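Cytosol aminopeptidase (Coxiella burnetii, PDB 3IJ3) is a peptidase of the M17 family that probably acts as a manganese-dependent metalloaminopeptidase, removing residues from the amino ends of peptides. Local coordinates at residues A[393-398]-A[470-475]. Sequence-based numbering, arbitrary orientation.
Sequences TDDPLW and LRAVFH
Asp395, just after the Schellman motif that ends helix 380-393, sets its carboxylate against the first turn of helix 470-481, in the M17 catalytic domain. Asp395 OD2 accepts a hydrogen bond from Ala472 N at 3.0 Å, nearly straight at 160°. It uses its anti lone pair, the one facing away from OD1. Arg471 N also lies 3.0 Å from Asp395 OD2. An acidic group at the start of a helix probably also gains from the helix dipole. CG of Asp395 is anti to its backbone N (chi1 -178°), which extends the carboxylate across to the helix start. The other oxygen, OD1, takes a hydrogen bond from Ala469 N, just ahead of the helix, so both oxygens of the acid are held by backbone NH groups.

Thr393 packs beside this site. Its methyl CG2 rests 3.6 Å from His475 CB, one turn further along the helix. In one of its two deposited conformers Arg471 runs past Thr393 in the opposite direction, with NH1 3.4 Å from Thr393 CB. Thr393 OG1 lies 3.6 Å from Ala472 CA, but its main hydrogen bond is with Ala389 O of the preceding helix. On the other flank, Leu397 CD2 meets Ala472 CB at 3.9 Å.

Asp394, with positive phi, is the C-prime residue of the Schellman motif, and the turn leads the chain directly into Asp395. The contact thus joins the end of one helix to the beginning of the C-terminal one. Asp395 O is also hydrogen-bonded to Ser390 OG, back in the preceding helix.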
loop_
_atom_site.group_PDB
_atom_site.type_symbol
_atom_site.label_atom_id
_atom_site.label_comp_id
_atom_site.label_asym_id
_atom_site.label_seq_id
_atom_site.Cartn_x
_atom_site.Cartn_y
_atom_site.Cartn_z
ATOM N N THR A 393 30.931 25.731 -17.964
ATOM C CA THR A 393 30.765 24.576 -18.822
ATOM C C THR A 393 29.319 24.239 -19.195
ATOM O O THR A 393 29.092 23.338 -19.999
ATOM C CB THR A 393 31.323 23.314 -18.129
ATOM O OG1 THR A 393 30.656 23.131 -16.864
ATOM C CG2 THR A 393 32.831 23.449 -17.900
ATOM N N ASP A 394 28.358 24.930 -18.604
ATOM C CA ASP A 394 26.935 24.589 -18.779
ATOM C C ASP A 394 26.714 23.097 -18.484
ATOM O O ASP A 394 26.066 22.374 -19.252
ATOM C CB ASP A 394 26.393 24.948 -20.177
ATOM C CG ASP A 394 24.876 24.684 -20.304
ATOM O OD1 ASP A 394 24.172 24.661 -19.256
ATOM O OD2 ASP A 394 24.382 24.510 -21.444
ATOM N N ASP A 395 27.317 22.614 -17.395
ATOM C CA ASP A 395 27.157 21.245 -16.945
ATOM C C ASP A 395 26.563 21.456 -15.552
ATOM O O ASP A 395 27.293 21.697 -14.599
ATOM C CB ASP A 395 28.505 20.545 -16.901
ATOM C CG ASP A 395 28.408 19.101 -16.495
ATOM O OD1 ASP A 395 27.308 18.503 -16.570
ATOM O OD2 ASP A 395 29.479 18.550 -16.136
ATOM N N PRO A 396 25.234 21.393 -15.446
ATOM C CA PRO A 396 24.588 21.808 -14.199
ATOM C C PRO A 396 24.833 20.994 -12.947
ATOM O O PRO A 396 24.955 19.787 -13.003
ATOM C CB PRO A 396 23.084 21.811 -14.533
ATOM C CG PRO A 396 22.921 21.163 -15.814
ATOM C CD PRO A 396 24.271 21.029 -16.498
ATOM N N LEU A 397 24.893 21.719 -11.833
ATOM C CA LEU A 397 25.019 21.155 -10.515
ATOM C C LEU A 397 24.450 22.180 -9.539
ATOM O O LEU A 397 24.324 23.370 -9.877
ATOM C CB LEU A 397 26.460 20.758 -10.204
ATOM C CG LEU A 397 27.580 21.738 -10.090
ATOM C CD1 LEU A 397 27.585 22.333 -8.686
ATOM C CD2 LEU A 397 28.939 21.051 -10.373
ATOM N N TRP A 398 24.091 21.716 -8.345
ATOM C CA TRP A 398 23.527 22.603 -7.348
ATOM C C TRP A 398 23.980 22.154 -5.986
ATOM O O TRP A 398 23.896 20.979 -5.656
ATOM C CB TRP A 398 21.984 22.610 -7.428
ATOM C CG TRP A 398 21.372 23.742 -6.643
ATOM C CD1 TRP A 398 20.889 23.708 -5.339
ATOM C CD2 TRP A 398 21.242 25.083 -7.076
ATOM N NE1 TRP A 398 20.471 24.948 -4.979
ATOM C CE2 TRP A 398 20.670 25.814 -6.016
ATOM C CE3 TRP A 398 21.553 25.753 -8.269
ATOM C CZ2 TRP A 398 20.375 27.169 -6.122
ATOM C CZ3 TRP A 398 21.273 27.108 -8.363
ATOM C CH2 TRP A 398 20.692 27.798 -7.298
ATOM N N LEU A 470 30.720 15.788 -14.757
ATOM C CA LEU A 470 32.142 15.635 -15.088
ATOM C C LEU A 470 32.822 16.743 -15.802
ATOM O O LEU A 470 33.998 16.998 -15.523
ATOM C CB LEU A 470 32.420 14.332 -15.874
ATOM C CG LEU A 470 32.114 13.047 -15.173
ATOM C CD1 LEU A 470 32.889 11.943 -15.921
ATOM C CD2 LEU A 470 32.570 13.148 -13.744
ATOM N N ARG A 471 32.144 17.383 -16.755
ATOM C CA ARG A 471 32.760 18.494 -17.454
ATOM C C ARG A 471 33.044 19.619 -16.472
ATOM O O ARG A 471 34.114 20.215 -16.516
ATOM C CB ARG A 471 31.942 19.003 -18.648
ATOM C CG ARG A 471 31.748 17.953 -19.742
ATOM C CD ARG A 471 31.722 18.594 -21.105
ATOM N NE ARG A 471 33.008 19.243 -21.347
ATOM C CZ ARG A 471 33.243 20.538 -21.174
ATOM N NH1 ARG A 471 32.264 21.354 -20.807
ATOM N NH2 ARG A 471 34.447 21.019 -21.404
ATOM N N ALA A 472 32.110 19.864 -15.552
ATOM C CA ALA A 472 32.289 20.923 -14.541
ATOM C C ALA A 472 33.475 20.566 -13.665
ATOM O O ALA A 472 34.363 21.389 -13.443
ATOM C CB ALA A 472 31.022 21.074 -13.652
ATOM N N VAL A 473 33.476 19.347 -13.135
ATOM C CA VAL A 473 34.580 18.924 -12.253
ATOM C C VAL A 473 35.920 18.986 -12.982
ATOM O O VAL A 473 36.896 19.490 -12.428
ATOM C CB VAL A 473 34.376 17.532 -11.652
ATOM C CG1 VAL A 473 35.616 17.112 -10.807
ATOM C CG2 VAL A 473 33.082 17.489 -10.809
ATOM N N PHE A 474 35.974 18.491 -14.222
ATOM C CA PHE A 474 37.227 18.528 -14.964
ATOM C C PHE A 474 37.715 19.949 -15.212
ATOM O O PHE A 474 38.926 20.234 -15.129
ATOM C CB PHE A 474 37.172 17.724 -16.277
ATOM C CG PHE A 474 38.513 17.578 -16.911
ATOM C CD1 PHE A 474 39.460 16.730 -16.360
ATOM C CD2 PHE A 474 38.854 18.305 -18.040
ATOM C CE1 PHE A 474 40.738 16.622 -16.898
ATOM C CE2 PHE A 474 40.127 18.182 -18.597
ATOM C CZ PHE A 474 41.065 17.318 -18.014
ATOM N N HIS A 475 36.799 20.851 -15.566
ATOM C CA HIS A 475 37.149 22.257 -15.756
ATOM C C HIS A 475 37.806 22.802 -14.472
ATOM O O HIS A 475 38.854 23.469 -14.517
ATOM C CB HIS A 475 35.904 23.074 -16.124
ATOM C CG HIS A 475 36.143 24.543 -16.184
ATOM N ND1 HIS A 475 36.472 25.194 -17.354
ATOM C CD2 HIS A 475 36.109 25.490 -15.220
ATOM C CE1 HIS A 475 36.645 26.481 -17.100
ATOM N NE2 HIS A 475 36.438 26.684 -15.811
#